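Local coordinates for protein thiamine-monophosphate kinase (Stenotrophomonas maltophilia, PDB 6XEP) that probably catalyses the ATP-dependent phosphorylation of thiamine monophosphate to thiamine diphosphate, the active form of vitamin B1, at residues V50-T55 with A84-R89; T75-L80 with L202-R207; Q149-D154 with R213-A218; I71-L76 with A118-I123; G233-R238 with C279-A284. All coordinates share one frame; numbering follows the deposited sequence. Where two conformers were deposited one is given.

Interaction 1: residues V50-T55 with A84-R89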
# COMPACT_ATOMS: atom_id res chain seq x y z
N VAL A 50 4.50 -4.16 -12.26
CA VAL A 50 3.81 -2.88 -12.18
C VAL A 50 2.97 -2.89 -10.93
O VAL A 50 2.46 -3.93 -10.50
CB VAL A 50 2.93 -2.57 -13.41
CG1 VAL A 50 3.76 -2.48 -14.62
CG2 VAL A 50 1.88 -3.62 -13.59
N VAL A 51 2.83 -1.73 -10.31
CA VAL A 51 2.26 -1.64 -8.98
C VAL A 51 1.21 -0.54 -8.99
O VAL A 51 1.46 0.55 -9.54
CB VAL A 51 3.33 -1.35 -7.92
CG1 VAL A 51 2.71 -1.32 -6.56
CG2 VAL A 51 4.43 -2.40 -7.97
N THR A 52 0.06 -0.82 -8.41
CA THR A 52 -1.03 0.13 -8.28
C THR A 52 -1.42 0.25 -6.82
O THR A 52 -1.23 -0.69 -6.05
CB THR A 52 -2.28 -0.30 -9.08
OG1 THR A 52 -2.84 -1.48 -8.50
CG2 THR A 52 -1.92 -0.57 -10.52
N ALA A 53 -1.97 1.40 -6.44
CA ALA A 53 -2.38 1.58 -5.06
C ALA A 53 -3.58 2.51 -5.05
O ALA A 53 -3.59 3.51 -5.76
CB ALA A 53 -1.27 2.16 -4.18
N ASP A 54 -4.56 2.17 -4.23
CA ASP A 54 -5.79 2.95 -4.11
C ASP A 54 -6.25 2.88 -2.67
O ASP A 54 -6.09 1.84 -2.02
CB ASP A 54 -6.90 2.40 -5.03
CG ASP A 54 -6.55 2.51 -6.50
OD1 ASP A 54 -6.06 1.51 -7.07
OD2 ASP A 54 -6.76 3.60 -7.10
N THR A 55 -6.80 3.97 -2.16
CA THR A 55 -7.39 3.97 -0.83
C THR A 55 -8.88 4.25 -0.98
O THR A 55 -9.25 5.16 -1.72
CB THR A 55 -6.74 5.01 0.08
OG1 THR A 55 -5.38 4.64 0.33
CG2 THR A 55 -7.49 5.09 1.41
N ALA A 84 -5.84 -4.22 -15.03
CA ALA A 84 -6.43 -4.68 -16.29
C ALA A 84 -6.12 -3.72 -17.43
O ALA A 84 -5.79 -4.15 -18.55
CB ALA A 84 -7.94 -4.83 -16.14
N ALA A 85 -6.23 -2.42 -17.17
CA ALA A 85 -6.03 -1.42 -18.21
C ALA A 85 -4.59 -1.38 -18.67
O ALA A 85 -4.31 -0.80 -19.71
CB ALA A 85 -6.46 -0.04 -17.70
N MET A 86 -3.67 -1.96 -17.90
CA MET A 86 -2.29 -2.10 -18.32
C MET A 86 -2.00 -3.47 -18.92
O MET A 86 -0.87 -3.70 -19.35
CB MET A 86 -1.37 -1.82 -17.14
CG MET A 86 -1.50 -0.38 -16.70
SD MET A 86 -0.27 0.00 -15.48
CE MET A 86 -0.95 -0.81 -14.05
N GLY A 87 -2.99 -4.35 -18.98
CA GLY A 87 -2.76 -5.69 -19.49
C GLY A 87 -1.82 -6.49 -18.61
O GLY A 87 -1.10 -7.37 -19.11
N ALA A 88 -1.79 -6.19 -17.32
CA ALA A 88 -0.89 -6.85 -16.41
C ALA A 88 -1.58 -8.05 -15.78
O ALA A 88 -2.78 -8.04 -15.54
CB ALA A 88 -0.43 -5.89 -15.31
N ARG A 89 -0.79 -9.09 -15.52
CA ARG A 89 -1.27 -10.29 -14.84
C ARG A 89 -1.16 -10.08 -13.33
O ARG A 89 -0.03 -10.01 -12.82
CB ARG A 89 -0.46 -11.50 -15.28
CG ARG A 89 -0.92 -12.82 -14.67
CD ARG A 89 -0.23 -14.00 -15.34
NE ARG A 89 -0.42 -13.96 -16.79
CZ ARG A 89 -1.48 -14.46 -17.43
NH1 ARG A 89 -2.46 -15.05 -16.75
NH2 ARG A 89 -1.55 -14.37 -18.75
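Val50 and Ala88 mark the closest backbone approach, with Val50 CA 7.5 Å from Ala88 CA, where strand 48-57 passes the turn that ends helix 68-85. That turn is a Schellman motif in the PurM-like N-terminal domain. Gly87 takes a positive phi of 65°, and its N bonds back to Ala84 O at 2.8 Å. The chain then turns into strand 89-99.

The side-chain contact is apolar and buried. Val50 and Met86 approach tip to tip. The Met86 chain is extended through chi2 and then bends at chi3 (-75°), which turns CE to the strand. Thr52 was modelled in two conformers. In one of them it slides past Met86 in the opposite direction, so this touch is less certain.

Thr52 and Asp54 are predicted magnesium ligands, so this strand probably lines the metal site. Thr52 OG1 bonds to Asn79 ND2 on helix 68-85. Val50 also packs on Leu40 of the second subunit. Within the contact Val50 touches with one branch, CG2. This methyl of Val50 meets the methyl CE of Met86 at 4.0 Å and Ala88 CB at 3.7 Å.

Interaction 2: residues T75-L80 with L202-R207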
# COMPACT_ATOMS: atom_id res chain seq x y z
N THR A 75 -12.81 -2.70 -2.80
CA THR A 75 -11.46 -2.22 -2.55
C THR A 75 -10.45 -2.92 -3.46
O THR A 75 -9.61 -2.27 -4.10
CB THR A 75 -11.10 -2.41 -1.07
OG1 THR A 75 -11.98 -1.61 -0.27
CG2 THR A 75 -9.70 -1.93 -0.79
N LEU A 76 -10.58 -4.24 -3.61
CA LEU A 76 -9.69 -4.95 -4.52
C LEU A 76 -10.04 -4.68 -5.98
O LEU A 76 -9.15 -4.58 -6.83
CB LEU A 76 -9.73 -6.45 -4.23
CG LEU A 76 -8.92 -7.37 -5.13
CD1 LEU A 76 -7.41 -7.02 -5.08
CD2 LEU A 76 -9.15 -8.82 -4.71
N ALA A 77 -11.34 -4.59 -6.30
CA ALA A 77 -11.75 -4.41 -7.69
C ALA A 77 -11.14 -3.15 -8.31
O ALA A 77 -10.79 -3.15 -9.50
CB ALA A 77 -13.27 -4.36 -7.79
N VAL A 78 -11.04 -2.07 -7.54
CA VAL A 78 -10.44 -0.84 -8.07
C VAL A 78 -9.02 -1.11 -8.56
O VAL A 78 -8.62 -0.69 -9.65
CB VAL A 78 -10.48 0.27 -7.01
CG1 VAL A 78 -9.78 1.51 -7.55
CG2 VAL A 78 -11.91 0.58 -6.65
N ASN A 79 -8.23 -1.82 -7.75
CA ASN A 79 -6.85 -2.09 -8.11
C ASN A 79 -6.74 -3.05 -9.29
O ASN A 79 -5.87 -2.89 -10.15
CB ASN A 79 -6.11 -2.66 -6.91
CG ASN A 79 -5.83 -1.61 -5.88
OD1 ASN A 79 -6.68 -1.32 -5.03
ND2 ASN A 79 -4.66 -1.01 -5.96
N LEU A 80 -7.58 -4.08 -9.30
CA LEU A 80 -7.55 -5.02 -10.40
C LEU A 80 -7.95 -4.34 -11.71
O LEU A 80 -7.44 -4.69 -12.77
CB LEU A 80 -8.47 -6.20 -10.11
CG LEU A 80 -7.99 -7.15 -9.01
CD1 LEU A 80 -9.02 -8.27 -8.79
CD2 LEU A 80 -6.61 -7.72 -9.37
N LEU A 202 -21.86 -1.52 -5.96
CA LEU A 202 -21.21 -2.15 -4.81
C LEU A 202 -20.13 -3.13 -5.23
O LEU A 202 -19.09 -3.23 -4.56
CB LEU A 202 -22.25 -2.88 -3.96
CG LEU A 202 -23.33 -2.00 -3.34
CD1 LEU A 202 -24.25 -2.90 -2.53
CD2 LEU A 202 -22.71 -0.92 -2.47
N ARG A 203 -20.34 -3.86 -6.32
CA ARG A 203 -19.43 -4.94 -6.71
C ARG A 203 -19.10 -4.83 -8.19
O ARG A 203 -19.51 -5.70 -8.98
CB ARG A 203 -20.05 -6.31 -6.42
CG ARG A 203 -20.23 -6.66 -4.97
CD ARG A 203 -20.78 -8.11 -4.86
NE ARG A 203 -21.54 -8.21 -3.63
CZ ARG A 203 -22.56 -9.02 -3.43
NH1 ARG A 203 -22.95 -9.85 -4.40
NH2 ARG A 203 -23.18 -9.01 -2.26
N PRO A 204 -18.36 -3.81 -8.59
CA PRO A 204 -17.97 -3.71 -10.01
C PRO A 204 -17.10 -4.90 -10.40
O PRO A 204 -16.40 -5.48 -9.57
CB PRO A 204 -17.18 -2.39 -10.06
CG PRO A 204 -16.61 -2.24 -8.67
CD PRO A 204 -17.73 -2.76 -7.77
N THR A 205 -17.13 -5.25 -11.70
CA THR A 205 -16.37 -6.41 -12.18
C THR A 205 -15.11 -5.96 -12.92
O THR A 205 -15.22 -5.43 -14.04
CB THR A 205 -17.24 -7.28 -13.09
OG1 THR A 205 -18.44 -7.65 -12.39
CG2 THR A 205 -16.49 -8.55 -13.47
N PRO A 206 -13.91 -6.15 -12.36
CA PRO A 206 -12.70 -5.73 -13.10
C PRO A 206 -12.47 -6.65 -14.28
O PRO A 206 -12.58 -7.87 -14.15
CB PRO A 206 -11.59 -5.86 -12.05
CG PRO A 206 -12.06 -6.99 -11.13
CD PRO A 206 -13.58 -6.80 -11.07
N ARG A 207 -12.16 -6.07 -15.44
CA ARG A 207 -12.10 -6.87 -16.66
C ARG A 207 -10.68 -7.37 -16.91
O ARG A 207 -10.05 -7.08 -17.93
CB ARG A 207 -12.64 -6.07 -17.85
CG ARG A 207 -14.01 -5.45 -17.59
CD ARG A 207 -15.08 -6.51 -17.31
NE ARG A 207 -16.40 -5.88 -17.31
CZ ARG A 207 -17.52 -6.49 -16.99
NH1 ARG A 207 -17.50 -7.79 -16.64
NH2 ARG A 207 -18.67 -5.80 -17.01
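Pro206 lays its ring against one flank of helix 68-85, over Ala77 and Leu80. The backbones come close here, with Ala77 CA 5.6 Å from Pro206 CA. Pro206 CB meets Leu80 CB at 3.7 Å. The same CB also lies 3.8 Å from Ala77 O, so it touches the helix backbone as well as a side chain. One atom further, Pro206 CG has Leu80 CB at 3.8 Å and the branch tip Leu80 CD1 at 4.0 Å. The Leu80 side chain runs obliquely across the ring. Pro206 CD closes the ring and faces Ala77 CB at 4.1 Å.

The contact joins two parts of the AIR synthase-related fold. Helix 68-85 belongs to the N-terminal domain, and 202-207 is an irregular connection between helices 192-202 and 208-214 of the C-terminal part. Arg207 sits at the N-cap position of the second of these helices. Leu117 of helix 104-120 packs on both Ala77 and Leu80.

Pro204 makes the second apolar touch. Its CG reaches Ala77 CB at 4.1 Å, and Pro204 O lies 3.8 Å from the same methyl. Ala77 CB is therefore covered by both prolines, with Thr205 pointing away between them. Pro204 O accepts a hydrogen bond from Trp73 NE1, one turn earlier on the helix. Arg203 holds Asp70 in a salt bridge, and Arg207 pairs with Glu277.

Interaction 3: residues Q149-D154 with R213-A218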
# COMPACT_ATOMS: atom_id res chain seq x y z
N GLN A 149 4.79 -5.69 -23.40
CA GLN A 149 3.42 -6.19 -23.44
C GLN A 149 2.42 -5.30 -22.72
O GLN A 149 1.22 -5.53 -22.86
CB GLN A 149 3.35 -7.59 -22.82
CG GLN A 149 4.05 -8.67 -23.64
CD GLN A 149 3.34 -8.92 -24.95
OE1 GLN A 149 3.79 -8.48 -26.01
NE2 GLN A 149 2.20 -9.62 -24.89
N ALA A 150 2.88 -4.31 -21.96
CA ALA A 150 1.96 -3.45 -21.22
C ALA A 150 1.10 -2.64 -22.19
O ALA A 150 1.58 -2.16 -23.21
CB ALA A 150 2.71 -2.52 -20.28
N LEU A 151 -0.18 -2.51 -21.86
CA LEU A 151 -1.03 -1.58 -22.58
C LEU A 151 -0.78 -0.17 -22.07
O LEU A 151 -0.50 0.05 -20.88
CB LEU A 151 -2.51 -1.92 -22.39
CG LEU A 151 -2.93 -3.31 -22.86
CD1 LEU A 151 -4.32 -3.60 -22.32
CD2 LEU A 151 -2.92 -3.33 -24.37
N ARG A 152 -0.94 0.79 -22.97
CA ARG A 152 -0.61 2.18 -22.70
C ARG A 152 -1.75 3.08 -23.17
O ARG A 152 -2.59 2.67 -23.97
CB ARG A 152 0.69 2.59 -23.40
CG ARG A 152 1.93 1.87 -22.88
CD ARG A 152 3.15 2.27 -23.69
NE ARG A 152 3.38 3.72 -23.63
CZ ARG A 152 4.14 4.32 -22.71
NH1 ARG A 152 4.74 3.61 -21.76
NH2 ARG A 152 4.31 5.64 -22.75
N ARG A 153 -1.76 4.30 -22.64
CA ARG A 153 -2.77 5.30 -23.01
C ARG A 153 -2.36 6.17 -24.18
O ARG A 153 -3.21 6.90 -24.71
CB ARG A 153 -3.06 6.21 -21.81
CG ARG A 153 -3.57 5.50 -20.57
CD ARG A 153 -3.70 6.47 -19.40
NE ARG A 153 -4.26 5.81 -18.22
CZ ARG A 153 -4.61 6.45 -17.11
NH1 ARG A 153 -4.46 7.76 -17.02
NH2 ARG A 153 -5.13 5.77 -16.09
N ASP A 154 -1.10 6.13 -24.61
CA ASP A 154 -0.57 7.13 -25.52
C ASP A 154 -0.39 6.61 -26.95
O ASP A 154 0.21 7.30 -27.78
CB ASP A 154 0.77 7.68 -24.99
CG ASP A 154 1.87 6.63 -24.95
OD1 ASP A 154 1.56 5.43 -24.97
OD2 ASP A 154 3.06 7.00 -24.88
N ARG A 213 -5.98 -10.03 -22.83
CA ARG A 213 -6.07 -10.40 -24.23
C ARG A 213 -5.94 -9.22 -25.17
O ARG A 213 -5.62 -9.43 -26.35
CB ARG A 213 -7.39 -11.12 -24.50
CG ARG A 213 -7.41 -12.48 -23.82
CD ARG A 213 -8.35 -13.44 -24.49
NE ARG A 213 -8.76 -14.45 -23.54
CZ ARG A 213 -9.72 -15.34 -23.76
NH1 ARG A 213 -10.03 -16.22 -22.82
NH2 ARG A 213 -10.38 -15.35 -24.92
N LEU A 214 -6.10 -8.00 -24.66
CA LEU A 214 -6.17 -6.81 -25.52
C LEU A 214 -4.84 -6.49 -26.19
O LEU A 214 -4.83 -5.85 -27.24
CB LEU A 214 -6.63 -5.60 -24.70
CG LEU A 214 -8.14 -5.45 -24.52
CD1 LEU A 214 -8.49 -4.24 -23.68
CD2 LEU A 214 -8.81 -5.36 -25.88
N ARG A 215 -3.72 -6.91 -25.60
CA ARG A 215 -2.44 -6.61 -26.22
C ARG A 215 -2.39 -7.17 -27.63
O ARG A 215 -1.77 -6.57 -28.52
CB ARG A 215 -1.28 -7.15 -25.39
CG ARG A 215 0.11 -6.92 -26.02
CD ARG A 215 0.46 -5.42 -26.14
NE ARG A 215 1.80 -5.25 -26.70
CZ ARG A 215 2.06 -5.13 -28.00
NH1 ARG A 215 1.07 -5.14 -28.89
NH2 ARG A 215 3.32 -4.99 -28.42
N ALA A 216 -3.06 -8.30 -27.86
CA ALA A 216 -3.07 -8.88 -29.19
C ALA A 216 -3.97 -8.15 -30.17
O ALA A 216 -3.89 -8.42 -31.37
CB ALA A 216 -3.50 -10.35 -29.10
N PHE A 217 -4.82 -7.22 -29.70
CA PHE A 217 -5.82 -6.62 -30.59
C PHE A 217 -5.81 -5.10 -30.59
O PHE A 217 -6.18 -4.48 -31.59
CB PHE A 217 -7.25 -7.08 -30.21
CG PHE A 217 -7.45 -8.58 -30.22
CD1 PHE A 217 -7.39 -9.31 -29.04
CD2 PHE A 217 -7.74 -9.26 -31.40
CE1 PHE A 217 -7.59 -10.68 -29.03
CE2 PHE A 217 -7.94 -10.64 -31.39
CZ PHE A 217 -7.87 -11.34 -30.21
N ALA A 218 -5.44 -4.47 -29.48
CA ALA A 218 -5.71 -3.06 -29.27
C ALA A 218 -4.44 -2.23 -29.39
O ALA A 218 -3.33 -2.76 -29.32
CB ALA A 218 -6.35 -2.82 -27.89
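Leu151 and Leu214 form the tightly packed side of this contact, and Gln149 and Arg215 form the solvent side. The two leucine side chains cross at about a right angle. Leu151 CD1 lies on Leu214 CB at 3.9 Å. The other branch, Leu151 CD2, presses on the backbone, 3.8 Å from Arg215 CA. Beyond the contact, Leu214 packs on Leu278 and Phe280 of strand 277-282, and Leu151 on Ala221.

The contact sets the loop between strands 136-145 and 161-165 against the end of helix 208-214, part of the PurM-like C-terminal domain. After the helix the chain turns sharply. Leu214 O takes two backbone bonds there, from Phe217 N and Ala218 N. The loop also carries Arg153, predicted to bind ATP.

On the exposed side the touches run along the aliphatic part of Arg215. Arg215 CG stands anti to the backbone N (chi1 177°), and the chain bends at chi2, which brings CD to Gln149 O at 3.4 Å. Gln149 crosses the arginine at about a right angle, its NE2 being 3.6 Å from Arg215 CG. The amide and guanidinium planes are 27° apart. Arg215 NE bonds to Gly148 O. Further along the loop Arg152 grips Asp154 side-on, and the Arg152 NH2 to Asp154 OD2 bond is 2.8 Å long and nearly straight (174°).

Interaction 4: residues I71-L76 with A118-I123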
# COMPACT_ATOMS: atom_id res chain seq x y z
N ILE A 71 -17.40 -3.82 0.66
CA ILE A 71 -16.19 -3.03 0.82
C ILE A 71 -14.97 -3.86 0.47
O ILE A 71 -14.05 -3.39 -0.21
CB ILE A 71 -16.10 -2.47 2.26
CG1 ILE A 71 -17.26 -1.52 2.53
CG2 ILE A 71 -14.80 -1.72 2.44
CD1 ILE A 71 -17.34 -1.10 3.99
N GLY A 72 -14.93 -5.12 0.92
CA GLY A 72 -13.81 -5.98 0.59
C GLY A 72 -13.69 -6.24 -0.90
O GLY A 72 -12.60 -6.16 -1.48
N TRP A 73 -14.82 -6.52 -1.55
CA TRP A 73 -14.81 -6.72 -3.00
C TRP A 73 -14.34 -5.46 -3.73
O TRP A 73 -13.40 -5.50 -4.54
CB TRP A 73 -16.22 -7.11 -3.46
CG TRP A 73 -16.37 -7.38 -4.95
CD1 TRP A 73 -16.35 -6.45 -5.97
CD2 TRP A 73 -16.59 -8.65 -5.57
NE1 TRP A 73 -16.54 -7.08 -7.18
CE2 TRP A 73 -16.69 -8.43 -6.97
CE3 TRP A 73 -16.72 -9.95 -5.08
CZ2 TRP A 73 -16.90 -9.46 -7.87
CZ3 TRP A 73 -16.93 -10.99 -6.00
CH2 TRP A 73 -17.00 -10.73 -7.37
N LYS A 74 -14.98 -4.33 -3.45
CA LYS A 74 -14.74 -3.15 -4.26
C LYS A 74 -13.33 -2.61 -4.04
O LYS A 74 -12.69 -2.14 -4.99
CB LYS A 74 -15.79 -2.07 -3.97
CG LYS A 74 -15.63 -0.87 -4.90
CD LYS A 74 -16.91 -0.02 -4.98
CE LYS A 74 -16.74 1.05 -6.05
NZ LYS A 74 -17.95 1.90 -6.24
N THR A 75 -12.81 -2.70 -2.80
CA THR A 75 -11.46 -2.22 -2.55
C THR A 75 -10.45 -2.92 -3.46
O THR A 75 -9.61 -2.27 -4.10
CB THR A 75 -11.10 -2.41 -1.07
OG1 THR A 75 -11.98 -1.61 -0.27
CG2 THR A 75 -9.70 -1.93 -0.79
N LEU A 76 -10.58 -4.24 -3.61
CA LEU A 76 -9.69 -4.95 -4.52
C LEU A 76 -10.04 -4.68 -5.98
O LEU A 76 -9.15 -4.58 -6.83
CB LEU A 76 -9.73 -6.45 -4.23
CG LEU A 76 -8.92 -7.37 -5.13
CD1 LEU A 76 -7.41 -7.02 -5.08
CD2 LEU A 76 -9.15 -8.82 -4.71
N ALA A 118 -10.55 -11.97 -5.20
CA ALA A 118 -9.13 -12.29 -5.36
C ALA A 118 -8.93 -13.68 -5.95
O ALA A 118 -8.07 -13.87 -6.82
CB ALA A 118 -8.41 -12.19 -4.02
N ASP A 119 -9.70 -14.67 -5.47
CA ASP A 119 -9.56 -16.03 -5.97
C ASP A 119 -9.86 -16.14 -7.45
O ASP A 119 -9.27 -16.97 -8.15
CB ASP A 119 -10.49 -16.98 -5.20
CG ASP A 119 -10.07 -17.14 -3.75
OD1 ASP A 119 -9.01 -16.58 -3.37
OD2 ASP A 119 -10.80 -17.82 -2.99
N GLN A 120 -10.79 -15.33 -7.95
CA GLN A 120 -11.13 -15.40 -9.37
C GLN A 120 -9.99 -14.97 -10.27
O GLN A 120 -9.99 -15.31 -11.46
CB GLN A 120 -12.34 -14.51 -9.66
CG GLN A 120 -13.65 -15.05 -9.17
CD GLN A 120 -14.77 -14.06 -9.40
OE1 GLN A 120 -14.84 -13.43 -10.46
NE2 GLN A 120 -15.64 -13.91 -8.42
N HIS A 121 -9.05 -14.18 -9.77
CA HIS A 121 -8.00 -13.60 -10.61
C HIS A 121 -6.62 -14.03 -10.15
O HIS A 121 -5.62 -13.49 -10.63
CB HIS A 121 -8.16 -12.09 -10.63
CG HIS A 121 -9.46 -11.67 -11.22
ND1 HIS A 121 -9.78 -11.88 -12.55
CD2 HIS A 121 -10.57 -11.13 -10.65
CE1 HIS A 121 -11.01 -11.45 -12.77
NE2 HIS A 121 -11.50 -10.98 -11.65
N ASP A 122 -6.57 -15.02 -9.25
CA ASP A 122 -5.33 -15.59 -8.77
C ASP A 122 -4.37 -14.52 -8.26
O ASP A 122 -3.17 -14.56 -8.51
CB ASP A 122 -4.66 -16.45 -9.84
CG ASP A 122 -5.44 -17.73 -10.13
OD1 ASP A 122 -6.12 -18.23 -9.22
OD2 ASP A 122 -5.35 -18.23 -11.27
N ILE A 123 -4.91 -13.53 -7.55
CA ILE A 123 -4.06 -12.56 -6.87
C ILE A 123 -4.04 -12.92 -5.39
O ILE A 123 -5.09 -13.19 -4.79
CB ILE A 123 -4.52 -11.10 -7.11
CG1 ILE A 123 -3.49 -10.13 -6.53
CG2 ILE A 123 -5.91 -10.82 -6.53
CD1 ILE A 123 -3.76 -8.61 -6.80
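Leu76 meets Ala118 where helices 68-85 and 104-120 pack together in the PurM-like N-terminal domain. The apolar contacts all come from one branch of Leu76. With chi1 at 177° the Leu76 side chain swings clear of its own N, and CD2 reaches the other helix. Leu76 CD2 touches Ala118 CB at 3.5 Å and comes equally near to Ala118 N. The same methyl also lies 4.2 Å from Ile123 CG2, in the loop that follows the helix. Ile123 packs on Ala141 of strand 136-145 as well, so this cluster continues onto the sheet. Phe114, one turn before Ala118, also touches Leu76.

The aromatic contact lies nearer the surface. Gln120, extended beyond CG, brings its amide to the six-membered ring of Trp73. Ring and amide planes are 64° apart, and Gln120 NE2 approaches the ring obliquely. The indole N-H of Trp73 is used elsewhere: NE1 bonds to Pro204 O. Gln120 NE2 has a weak bond of its own to Ala116 O.

Hydrogen bonds hold each segment internally. Ala118 O accepts from both His121 N and Ile123 N as the chain leaves the helix. Ile71 O is also bonded twice. Thr75 N reaches it in the regular helical way, and Thr75 OG1 comes from the opposite face at 2.7 Å.

Interaction 5: residues G233-R238 with C279-A284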
# COMPACT_ATOMS: atom_id res chain seq x y z
N GLY A 233 -10.55 10.92 -22.35
CA GLY A 233 -9.75 12.13 -22.40
C GLY A 233 -8.27 11.91 -22.19
O GLY A 233 -7.44 12.57 -22.81
N HIS A 234 -7.92 10.99 -21.28
CA HIS A 234 -6.51 10.65 -21.11
C HIS A 234 -5.93 10.01 -22.37
O HIS A 234 -4.79 10.30 -22.75
CB HIS A 234 -6.32 9.70 -19.92
CG HIS A 234 -6.79 10.26 -18.62
ND1 HIS A 234 -6.62 11.58 -18.26
CD2 HIS A 234 -7.43 9.67 -17.58
CE1 HIS A 234 -7.14 11.78 -17.07
NE2 HIS A 234 -7.64 10.64 -16.63
N ILE A 235 -6.69 9.13 -23.03
CA ILE A 235 -6.17 8.56 -24.28
C ILE A 235 -5.96 9.65 -25.32
O ILE A 235 -4.93 9.70 -26.00
CB ILE A 235 -7.11 7.45 -24.81
CG1 ILE A 235 -7.09 6.24 -23.88
CG2 ILE A 235 -6.65 7.01 -26.21
CD1 ILE A 235 -7.89 5.05 -24.42
N ALA A 236 -6.94 10.54 -25.47
CA ALA A 236 -6.85 11.57 -26.50
C ALA A 236 -5.65 12.48 -26.25
O ALA A 236 -4.88 12.79 -27.17
CB ALA A 236 -8.15 12.38 -26.50
N ALA A 237 -5.48 12.92 -25.00
CA ALA A 237 -4.39 13.82 -24.66
C ALA A 237 -3.03 13.12 -24.80
O ALA A 237 -2.13 13.63 -25.47
CB ALA A 237 -4.58 14.35 -23.24
N ARG A 238 -2.89 11.93 -24.22
CA ARG A 238 -1.59 11.26 -24.26
C ARG A 238 -1.22 10.84 -25.67
O ARG A 238 -0.03 10.85 -26.02
CB ARG A 238 -1.61 10.06 -23.30
CG ARG A 238 -1.87 10.46 -21.85
CD ARG A 238 -0.57 10.80 -21.12
NE ARG A 238 0.17 9.56 -20.91
CZ ARG A 238 1.28 9.23 -21.58
NH1 ARG A 238 1.79 10.08 -22.46
NH2 ARG A 238 1.88 8.07 -21.35
N CYS A 279 -11.90 0.92 -21.68
CA CYS A 279 -12.09 1.59 -22.97
C CYS A 279 -10.79 1.46 -23.75
O CYS A 279 -9.71 1.69 -23.20
CB CYS A 279 -12.46 3.07 -22.77
SG CYS A 279 -12.59 4.01 -24.29
N PHE A 280 -10.89 1.04 -25.02
CA PHE A 280 -9.67 0.85 -25.80
C PHE A 280 -9.89 1.27 -27.24
O PHE A 280 -11.02 1.46 -27.69
CB PHE A 280 -9.15 -0.60 -25.73
CG PHE A 280 -10.14 -1.64 -26.16
CD1 PHE A 280 -11.12 -2.09 -25.28
CD2 PHE A 280 -10.07 -2.21 -27.43
CE1 PHE A 280 -12.03 -3.07 -25.66
CE2 PHE A 280 -10.97 -3.19 -27.83
CZ PHE A 280 -11.96 -3.63 -26.93
N THR A 281 -8.78 1.44 -27.96
CA THR A 281 -8.83 1.73 -29.38
C THR A 281 -8.14 0.60 -30.13
O THR A 281 -7.23 -0.05 -29.59
CB THR A 281 -8.19 3.10 -29.71
OG1 THR A 281 -6.77 2.98 -29.86
CG2 THR A 281 -8.52 4.15 -28.63
N ALA A 282 -8.61 0.36 -31.35
CA ALA A 282 -8.11 -0.72 -32.19
C ALA A 282 -8.24 -0.33 -33.65
O ALA A 282 -9.14 0.43 -34.03
CB ALA A 282 -8.87 -2.04 -31.95
N ALA A 283 -7.34 -0.86 -34.48
CA ALA A 283 -7.45 -0.66 -35.92
C ALA A 283 -8.82 -1.13 -36.41
O ALA A 283 -9.38 -2.10 -35.90
CB ALA A 283 -6.33 -1.42 -36.64
N ALA A 284 -9.34 -0.43 -37.44
CA ALA A 284 -10.68 -0.76 -37.95
C ALA A 284 -10.78 -2.19 -38.45
O ALA A 284 -11.88 -2.77 -38.46
CB ALA A 284 -11.07 0.21 -39.06
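Helix 228-239 lies on the mixed sheet of the C-terminal domain, and Ile235 is the residue that meets Cys279 and Thr281 of strand 277-282. The backbones stay well apart, with Ile235 CA 8.6 Å from Phe280 CA, so the isoleucine side chain spans the gap. Its two arms divide the work. Ile235 CD1, at the end of the longer arm, lies 4.0 Å from Cys279 O. The short branch, Ile235 CG2, meets Thr281 CG2 at 4.2 Å, and these two side chains reach each other tip to tip.

This is helix-on-sheet packing within the PurM-like C-terminal domain. Cys279 and Thr281 alternate with Phe280, which points away, to the other side of the strand, and packs on Trp163 and Leu290. Val222, on the neighbouring strand 220-224, touches both Ile235 and Cys279. The packing is light, with only a few atoms in touch.

Thr281 splits its two branches between apolar and polar partners. With chi1 at 84°, its CG2 stands beside the backbone N and faces the helix, while OG1 bonds to Asp160. At the end of the segment, Arg238 NE forms a salt bridge with Asp37 OD2 of the second subunit, a predicted magnesium ligand.

In the fold
Interactions 1, 2 and 4 all use helix 68-85 and lie in the core. The turn that ends the helix meets a strand, and the helix itself meets a connection with two prolines and a second helix. Each contact is mainly apolar. Interactions 2 and 4 share Thr75 and Leu76, and Leu80 of one packs on His121 of the other. Interactions 1 and 2 also touch, with Val78 against Asp54. Interaction 3 is the most exposed and mixes leucine packing with polar side chains. The backbone bond between Leu151 N and Met86 O ties it to interaction 1. Interaction 5 is buried but far from the chain's centre, and Arg238 comes close to Arg152 and Asp154 there. Interactions 1, 3 and 5 also reach the second subunit.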